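Local coordinates for protein membrane-anchored mycosin mycp1 (Mycobacterium thermoresistibile, PDB 4HVL) that probably cleaves protein substrates as a subtilisin-like, membrane-anchored serine protease that is an essential component of the mycobacterial ESX-1 (type VII) secretion system, at residues T103-A106 with S107-G111; C184-V187 with T188-I191; I191-T194 with G195-A198; P330-T333 with P334-I338. One frame throughout, in Å; residues are numbered along the deposited sequence.

Contact 1 of 4, residues T103-A106 with S107-G111; sequences TLTA and SVIAG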
loop_
_atom_site.group_PDB
_atom_site.type_symbol
_atom_site.label_atom_id
_atom_site.label_comp_id
_atom_site.label_asym_id
_atom_site.label_seq_id
_atom_site.Cartn_x
_atom_site.Cartn_y
_atom_site.Cartn_z
ATOM N N THR A 103 -9.140 2.438 -7.214
ATOM C CA THR A 103 -10.483 2.765 -6.752
ATOM C C THR A 103 -10.841 1.853 -5.578
ATOM O O THR A 103 -11.406 2.293 -4.578
ATOM C CB THR A 103 -11.505 2.578 -7.892
ATOM O OG1 THR A 103 -11.130 3.425 -8.995
ATOM C CG2 THR A 103 -12.893 2.947 -7.417
ATOM N N LEU A 104 -10.487 0.585 -5.709
ATOM C CA LEU A 104 -10.820 -0.430 -4.681
ATOM C C LEU A 104 -9.991 -0.209 -3.424
ATOM O O LEU A 104 -10.517 -0.247 -2.334
ATOM C CB LEU A 104 -10.650 -1.848 -5.224
ATOM C CG LEU A 104 -11.745 -2.354 -6.177
ATOM C CD1 LEU A 104 -11.829 -1.565 -7.477
ATOM C CD2 LEU A 104 -11.539 -3.824 -6.496
ATOM N N THR A 105 -8.694 0.025 -3.578
ATOM C CA THR A 105 -7.839 0.403 -2.442
ATOM C C THR A 105 -8.421 1.570 -1.635
ATOM O O THR A 105 -8.610 1.470 -0.416
ATOM C CB THR A 105 -6.446 0.800 -2.940
ATOM O OG1 THR A 105 -5.947 -0.256 -3.752
ATOM C CG2 THR A 105 -5.485 1.039 -1.783
ATOM N N ALA A 106 -8.727 2.658 -2.339
ATOM C CA ALA A 106 -9.296 3.843 -1.701
ATOM C C ALA A 106 -10.595 3.512 -0.969
ATOM O O ALA A 106 -10.827 4.037 0.142
ATOM C CB ALA A 106 -9.513 4.965 -2.720
ATOM N N SER A 107 -11.406 2.618 -1.552
ATOM C CA SER A 107 -12.683 2.234 -0.926
ATOM C C SER A 107 -12.484 1.490 0.390
ATOM O O SER A 107 -13.273 1.666 1.327
ATOM C CB SER A 107 -13.573 1.418 -1.863
ATOM O OG SER A 107 -13.151 0.066 -1.969
ATOM N N VAL A 108 -11.439 0.675 0.463
ATOM C CA VAL A 108 -11.126 -0.073 1.688
ATOM C C VAL A 108 -10.680 0.883 2.816
ATOM O O VAL A 108 -11.107 0.746 3.969
ATOM C CB VAL A 108 -10.081 -1.199 1.413
ATOM C CG1 VAL A 108 -9.514 -1.761 2.700
ATOM C CG2 VAL A 108 -10.703 -2.329 0.609
ATOM N N ILE A 109 -9.858 1.877 2.463
ATOM C CA ILE A 109 -9.359 2.881 3.403
ATOM C C ILE A 109 -10.527 3.761 3.923
ATOM O O ILE A 109 -10.727 3.893 5.122
ATOM C CB ILE A 109 -8.307 3.794 2.721
ATOM C CG1 ILE A 109 -7.066 2.985 2.281
ATOM C CG2 ILE A 109 -7.907 4.944 3.643
ATOM C CD1 ILE A 109 -6.089 3.755 1.413
ATOM N N ALA A 110 -11.305 4.331 3.003
ATOM C CA ALA A 110 -12.228 5.415 3.345
ATOM C C ALA A 110 -13.593 5.351 2.666
ATOM O O ALA A 110 -14.317 6.338 2.646
ATOM C CB ALA A 110 -11.554 6.746 3.063
ATOM N N GLY A 111 -13.973 4.188 2.153
ATOM C CA GLY A 111 -15.258 4.049 1.496
ATOM C C GLY A 111 -16.413 4.343 2.436
ATOM O O GLY A 111 -16.418 3.897 3.579
#
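Helix 102-110 of the subtilisin fold follows directly on His101, the predicted charge-relay histidine, and within it Ser107 folds back onto Leu104 one turn earlier. The hydroxyl OG of Ser107 donates to the carbonyl oxygen O of Leu104 at 2.7 Å. Its position comes from chi1 of 77°, which holds OG between the backbone N and the carbonyl carbon of its own residue, close over the preceding turn. Leu104 O also takes the amide N of Val108 at 3.1 Å, so two donors grip one buried carbonyl; the hydroxyl approaches from the side of the carbonyl, with a C=O...OG angle of 123°. Ser107 OG has a further partner in the backbone N of Leu289, which ties this turn to strand 288-289. One turn on, CG1 of Ile109 lies 3.5 Å from Thr105 O, and its CD1 reaches CG2 of Thr105 at 4.2 Å, a loose apolar touch. The hydroxyl of Thr105 looks the other way: OG1 bonds to Asp70 OD2 and to His101 O, which makes Thr105 a second-shell partner of the predicted catalytic aspartate and ties it to the backbone of His101. Thr105 and Ile109 share one side of the helix, packed on Val68 of strand 65-70 and Ala316 of helix 311-328; Leu104 and Val108 meet Phe313 and Tyr317 of that same helix.

Contact 2 of 4, residues C184-V187 with T188-I191; sequences CYKV and TRPI
Tyr185 and Ile191 close over the inside of a chain reversal whose tip is a type I beta turn, Lys186 to Arg189, at the end of strand 183-186. Apolar contact comes first. The CD1 methyl of Ile191 sits over one face of the Tyr185 ring in a CH-pi contact, 4.1 Å from the centroid and displaced from the ring centre toward its CD1 side, with Tyr185 CD1 its nearest ring atom at 3.7 Å. Chi1 of 57° holds the tyrosine CG between its backbone N and carbonyl carbon, which lays the ring across the returning chain; CE2 comes within 3.6 Å of Ile191 N. Leu159 of helix 154-171 touches both side chains.

The backbone supplies the turn's own bond, from Arg189 N to Lys186 O at 2.9 Å. Cys184, in the strand, is disulfide-bonded to Cys222. Outside the turn, the methylenes of two long basic side chains brush, Lys186 CE against Arg189 CD at 3.9 Å, while Lys186 NZ and Arg189 NE stay 5.8 Å apart.

Polar atoms are joined through water. One water donates to both Tyr185 OH and Ile191 O, bridging the two arms of the reversal, while the same hydroxyl bonds to Glu193 OE2. A second water accepts from Lys186 N at 3.0 Å and, weakly, from Arg189 NH1 at 2.7 Å, where it lies in plane at the edge of the guanidinium.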
loop_
_atom_site.group_PDB
_atom_site.type_symbol
_atom_site.label_atom_id
_atom_site.label_comp_id
_atom_site.label_asym_id
_atom_site.label_seq_id
_atom_site.Cartn_x
_atom_site.Cartn_y
_atom_site.Cartn_z
ATOM N N CYS A 184 10.372 -4.610 -6.976
ATOM C CA CYS A 184 11.304 -5.687 -6.631
ATOM C C CYS A 184 12.530 -5.716 -7.531
ATOM O O CYS A 184 12.434 -5.529 -8.745
ATOM C CB CYS A 184 10.612 -7.049 -6.749
ATOM S SG CYS A 184 9.201 -7.251 -5.635
ATOM N N TYR A 185 13.682 -5.960 -6.929
ATOM C CA TYR A 185 14.888 -6.198 -7.704
ATOM C C TYR A 185 15.865 -7.069 -6.915
ATOM O O TYR A 185 15.733 -7.208 -5.695
ATOM C CB TYR A 185 15.525 -4.874 -8.142
ATOM C CG TYR A 185 15.893 -3.889 -7.052
ATOM C CD1 TYR A 185 14.962 -2.960 -6.576
ATOM C CD2 TYR A 185 17.191 -3.831 -6.536
ATOM C CE1 TYR A 185 15.293 -2.040 -5.615
ATOM C CE2 TYR A 185 17.533 -2.890 -5.573
ATOM C CZ TYR A 185 16.578 -1.993 -5.117
ATOM O OH TYR A 185 16.893 -1.060 -4.129
ATOM N N LYS A 186 16.825 -7.653 -7.619
ATOM C CA LYS A 186 17.799 -8.536 -6.994
ATOM C C LYS A 186 18.840 -7.730 -6.230
ATOM O O LYS A 186 19.317 -6.693 -6.698
ATOM C CB LYS A 186 18.463 -9.430 -8.037
ATOM C CG LYS A 186 17.434 -10.202 -8.855
ATOM C CD LYS A 186 18.002 -11.393 -9.593
ATOM C CE LYS A 186 19.056 -11.025 -10.631
ATOM N NZ LYS A 186 20.033 -12.137 -10.760
ATOM N N VAL A 187 19.184 -8.223 -5.048
ATOM C CA VAL A 187 20.149 -7.565 -4.169
ATOM C C VAL A 187 21.525 -7.341 -4.849
ATOM O O VAL A 187 22.228 -6.376 -4.542
ATOM C CB VAL A 187 20.283 -8.342 -2.825
ATOM C CG1 VAL A 187 21.026 -9.662 -2.991
ATOM C CG2 VAL A 187 20.995 -7.485 -1.788
ATOM N N THR A 188 21.888 -8.198 -5.795
ATOM C CA THR A 188 23.172 -8.075 -6.487
ATOM C C THR A 188 23.137 -7.073 -7.643
ATOM O O THR A 188 24.176 -6.727 -8.186
ATOM C CB THR A 188 23.625 -9.440 -7.026
ATOM O OG1 THR A 188 22.547 -10.036 -7.759
ATOM C CG2 THR A 188 24.062 -10.364 -5.848
ATOM N N ARG A 189 21.939 -6.606 -7.997
ATOM C CA ARG A 189 21.756 -5.668 -9.086
ATOM C C ARG A 189 21.097 -4.424 -8.541
ATOM O O ARG A 189 19.968 -4.119 -8.917
ATOM C CB ARG A 189 20.881 -6.300 -10.175
ATOM C CG ARG A 189 21.568 -7.414 -10.965
ATOM C CD ARG A 189 20.729 -7.885 -12.153
ATOM N NE ARG A 189 20.594 -6.854 -13.196
ATOM C CZ ARG A 189 19.522 -6.076 -13.405
ATOM N NH1 ARG A 189 18.429 -6.179 -12.651
ATOM N NH2 ARG A 189 19.532 -5.176 -14.390
ATOM N N PRO A 190 21.799 -3.702 -7.648
ATOM C CA PRO A 190 21.170 -2.611 -6.911
ATOM C C PRO A 190 20.829 -1.399 -7.783
ATOM O O PRO A 190 21.639 -0.978 -8.583
ATOM C CB PRO A 190 22.233 -2.242 -5.861
ATOM C CG PRO A 190 23.533 -2.650 -6.472
ATOM C CD PRO A 190 23.212 -3.895 -7.238
ATOM N N ILE A 191 19.626 -0.863 -7.624
ATOM C CA ILE A 191 19.213 0.372 -8.291
ATOM C C ILE A 191 19.592 1.530 -7.371
ATOM O O ILE A 191 19.480 1.395 -6.150
ATOM C CB ILE A 191 17.672 0.345 -8.509
ATOM C CG1 ILE A 191 17.311 -0.600 -9.667
ATOM C CG2 ILE A 191 17.114 1.733 -8.762
ATOM C CD1 ILE A 191 15.860 -1.048 -9.671
HETATM O O HOH W 1 19.507 -0.272 -4.051
HETATM O O HOH W 2 17.038 -7.126 -10.579
#

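Contact 3 of 4, residues I191-T194 with G195-A198; sequences IDET and GVGA
The Glu193 side chain crosses that of Val196 at a slant at the N-terminus of helix 194-206, its OE1 coming up against the valine's branch carbon. Glu193 is the N-cap residue, yet its side chain turns away from the capping role: with chi1 at 57° and the chain extended beyond CG, OE1 ends 3.6 Å from Val196 CB. The carboxylate is buried, and its polar partners come from neighbouring parts of the fold. OE1 is held by Ser247 OG and Tyr251 OH, and OE2 by the Tyr185 hydroxyl, so three hydroxyls fix the group against the valine and would be expected to favour its charged form.

Asp192 is turned toward Thr194 instead. Its OD1 takes the backbone N of Thr194 at 3.2 Å, an Asx turn, and the hydroxyl OG1 of Thr194 at 3.0 Å; the two donors come from opposite faces of the carboxylate plane. Within the first turn, Val196 N bonds to Glu193 O at 2.8 Å, and Ala198 N to Thr194 O at 3.0 Å. A water takes the N-H of Gly195, one of the first amides of the helix, at 3.0 Å. Val196 packs on Ala163 of helix 154-171 and on Tyr251, whereas Glu193 lies against Trp250, so the helix start is wedged between that neighbouring helix and the loop following strand 244-247.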
loop_
_atom_site.group_PDB
_atom_site.type_symbol
_atom_site.label_atom_id
_atom_site.label_comp_id
_atom_site.label_asym_id
_atom_site.label_seq_id
_atom_site.Cartn_x
_atom_site.Cartn_y
_atom_site.Cartn_z
ATOM N N ILE A 191 19.626 -0.863 -7.624
ATOM C CA ILE A 191 19.213 0.372 -8.291
ATOM C C ILE A 191 19.592 1.530 -7.371
ATOM O O ILE A 191 19.480 1.395 -6.150
ATOM C CB ILE A 191 17.672 0.345 -8.509
ATOM C CG1 ILE A 191 17.311 -0.600 -9.667
ATOM C CG2 ILE A 191 17.114 1.733 -8.762
ATOM C CD1 ILE A 191 15.860 -1.048 -9.671
ATOM N N ASP A 192 20.018 2.673 -7.916
ATOM C CA ASP A 192 20.248 3.835 -7.062
ATOM C C ASP A 192 18.870 4.475 -6.793
ATOM O O ASP A 192 18.300 5.082 -7.657
ATOM C CB ASP A 192 21.262 4.838 -7.680
ATOM C CG ASP A 192 21.345 6.173 -6.894
ATOM O OD1 ASP A 192 20.750 6.273 -5.782
ATOM O OD2 ASP A 192 21.973 7.149 -7.399
ATOM N N GLU A 193 18.333 4.285 -5.596
ATOM C CA GLU A 193 17.003 4.783 -5.247
ATOM C C GLU A 193 17.072 5.634 -3.975
ATOM O O GLU A 193 16.125 5.677 -3.175
ATOM C CB GLU A 193 16.041 3.619 -5.065
ATOM C CG GLU A 193 16.467 2.580 -4.012
ATOM C CD GLU A 193 15.272 1.860 -3.397
ATOM O OE1 GLU A 193 14.381 2.534 -2.858
ATOM O OE2 GLU A 193 15.180 0.640 -3.480
ATOM N N THR A 194 18.231 6.265 -3.792
ATOM C CA THR A 194 18.518 7.266 -2.752
ATOM C C THR A 194 17.382 8.285 -2.599
ATOM O O THR A 194 16.988 8.648 -1.479
ATOM C CB THR A 194 19.883 7.942 -3.120
ATOM O OG1 THR A 194 20.920 6.974 -2.913
ATOM C CG2 THR A 194 20.200 9.127 -2.263
ATOM N N GLY A 195 16.826 8.702 -3.731
ATOM C CA GLY A 195 15.685 9.591 -3.746
ATOM C C GLY A 195 14.456 9.059 -3.051
ATOM O O GLY A 195 13.715 9.845 -2.461
ATOM N N VAL A 196 14.215 7.744 -3.114
ATOM C CA VAL A 196 13.036 7.185 -2.468
ATOM C C VAL A 196 13.172 7.318 -0.958
ATOM O O VAL A 196 12.243 7.758 -0.279
ATOM C CB VAL A 196 12.742 5.722 -2.891
ATOM C CG1 VAL A 196 11.543 5.153 -2.120
ATOM C CG2 VAL A 196 12.504 5.642 -4.393
ATOM N N GLY A 197 14.342 6.959 -0.455
ATOM C CA GLY A 197 14.660 7.081 0.954
ATOM C C GLY A 197 14.550 8.511 1.427
ATOM O O GLY A 197 13.999 8.769 2.480
ATOM N N ALA A 198 15.054 9.441 0.632
ATOM C CA ALA A 198 14.996 10.849 1.001
ATOM C C ALA A 198 13.548 11.330 1.017
ATOM O O ALA A 198 13.163 12.120 1.901
ATOM C CB ALA A 198 15.834 11.688 0.050
HETATM O O HOH W 3 16.713 7.979 -6.636
#

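Contact 4 of 4, residues P330-T333 with P334-I338; sequences PDLT and PAQVI
A capping box opens helix 334-343, with Thr333 at the N-cap and Gln336 three residues on. Gln336 OE1 takes the backbone N of Thr333 at 2.9 Å, almost straight at 173° and on a lone pair in the carbonyl plane of the amide. The return bond runs from Gln336 N to Thr333 OG1 at 3.3 Å. Chi1 of 64° places OG1 between the threonine's backbone N and carbonyl carbon, where it can face the helix's first turn.

In this subtilisin-like fold the box sits where the chain leaves helix 311-328 by a short loop and starts the next helix with Pro334, a residue that has no amide hydrogen to be capped. The glutamine oxygen is further held by a water that donates to it at 2.8 Å and also donates to Asp331 O, linking the loop backbone to the box. Leu332 crosses the Gln336 side chain at about a right angle, its CD2 3.8 Å from OE1. Nearer the backbone, Leu332 CB meets Val337 CG2 at 3.9 Å; both residues rest on Ile325 of helix 311-328, and Val337 also touches Val210 of strand 210-214.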
loop_
_atom_site.group_PDB
_atom_site.type_symbol
_atom_site.label_atom_id
_atom_site.label_comp_id
_atom_site.label_asym_id
_atom_site.label_seq_id
_atom_site.Cartn_x
_atom_site.Cartn_y
_atom_site.Cartn_z
ATOM N N PRO A 330 -4.729 13.091 18.103
ATOM C CA PRO A 330 -4.042 13.957 17.137
ATOM C C PRO A 330 -2.641 14.427 17.586
ATOM O O PRO A 330 -1.889 14.924 16.765
ATOM C CB PRO A 330 -5.021 15.140 16.950
ATOM C CG PRO A 330 -5.860 15.151 18.186
ATOM C CD PRO A 330 -5.917 13.734 18.697
ATOM N N ASP A 331 -2.304 14.266 18.869
ATOM C CA ASP A 331 -0.981 14.635 19.369
ATOM C C ASP A 331 0.100 13.621 19.009
ATOM O O ASP A 331 1.271 13.919 19.178
ATOM C CB ASP A 331 -0.966 14.866 20.895
ATOM C CG ASP A 331 -1.430 13.656 21.693
ATOM O OD1 ASP A 331 -2.159 12.788 21.162
ATOM O OD2 ASP A 331 -1.108 13.582 22.893
ATOM N N LEU A 332 -0.278 12.436 18.528
ATOM C CA LEU A 332 0.716 11.397 18.243
ATOM C C LEU A 332 1.572 11.732 17.028
ATOM O O LEU A 332 1.062 12.180 16.008
ATOM C CB LEU A 332 0.054 10.033 18.063
ATOM C CG LEU A 332 -0.612 9.455 19.317
ATOM C CD1 LEU A 332 -0.959 8.017 19.037
ATOM C CD2 LEU A 332 0.254 9.541 20.583
ATOM N N THR A 333 2.876 11.528 17.152
ATOM C CA THR A 333 3.792 11.644 16.005
ATOM C C THR A 333 3.595 10.419 15.097
ATOM O O THR A 333 2.989 9.435 15.496
ATOM C CB THR A 333 5.263 11.702 16.450
ATOM O OG1 THR A 333 5.619 10.474 17.091
ATOM C CG2 THR A 333 5.499 12.844 17.418
ATOM N N PRO A 334 4.108 10.472 13.873
ATOM C CA PRO A 334 4.003 9.276 13.037
ATOM C C PRO A 334 4.696 8.044 13.653
ATOM O O PRO A 334 4.175 6.931 13.542
ATOM C CB PRO A 334 4.680 9.709 11.743
ATOM C CG PRO A 334 4.488 11.183 11.718
ATOM C CD PRO A 334 4.575 11.649 13.111
ATOM N N ALA A 335 5.836 8.233 14.316
ATOM C CA ALA A 335 6.500 7.095 14.988
ATOM C C ALA A 335 5.575 6.464 16.030
ATOM O O ALA A 335 5.493 5.251 16.145
ATOM C CB ALA A 335 7.818 7.507 15.642
ATOM N N GLN A 336 4.895 7.298 16.804
ATOM C CA GLN A 336 4.017 6.806 17.853
ATOM C C GLN A 336 2.770 6.143 17.256
ATOM O O GLN A 336 2.260 5.178 17.818
ATOM C CB GLN A 336 3.618 7.940 18.799
ATOM C CG GLN A 336 4.757 8.464 19.667
ATOM C CD GLN A 336 4.388 9.758 20.378
ATOM O OE1 GLN A 336 3.806 10.680 19.786
ATOM N NE2 GLN A 336 4.702 9.823 21.645
ATOM N N VAL A 337 2.284 6.633 16.113
ATOM C CA VAL A 337 1.126 5.997 15.481
ATOM C C VAL A 337 1.464 4.563 15.102
ATOM O O VAL A 337 0.785 3.619 15.489
ATOM C CB VAL A 337 0.630 6.770 14.237
ATOM C CG1 VAL A 337 -0.491 6.004 13.534
ATOM C CG2 VAL A 337 0.123 8.158 14.631
ATOM N N ILE A 338 2.541 4.422 14.359
ATOM C CA ILE A 338 3.039 3.141 13.902
ATOM C C ILE A 338 3.319 2.212 15.057
ATOM O O ILE A 338 2.989 1.034 14.985
ATOM C CB ILE A 338 4.352 3.338 13.095
ATOM C CG1 ILE A 338 4.049 3.483 11.623
ATOM C CG2 ILE A 338 5.302 2.149 13.207
ATOM C CD1 ILE A 338 2.959 4.438 11.297
HETATM O O HOH W 4 3.229 13.230 20.892
#

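Contacts 2 and 3 are neighbours in space and sequence: they share Ile191, their centres are 13 Å apart, and the hydrogen bond from the chain reversal to the helix start, between Tyr185 OH and Glu193 OE2, measures 2.5 Å. Contact 1 lies on the opposite side of the chain's centre, about 17 Å from contact 2 at the nearest atoms, and is the one next to the predicted charge relay: the Thr105 side chain is about 3 Å from that of Asp70 and about 6 Å from a bound zinc ion. Contact 4 touches none of the others; its nearest atoms are about 12 Å from contact 1, though both contacts pack on helix 311-328. Its Ala335 side chain lies about 5 Å from a zinc ion.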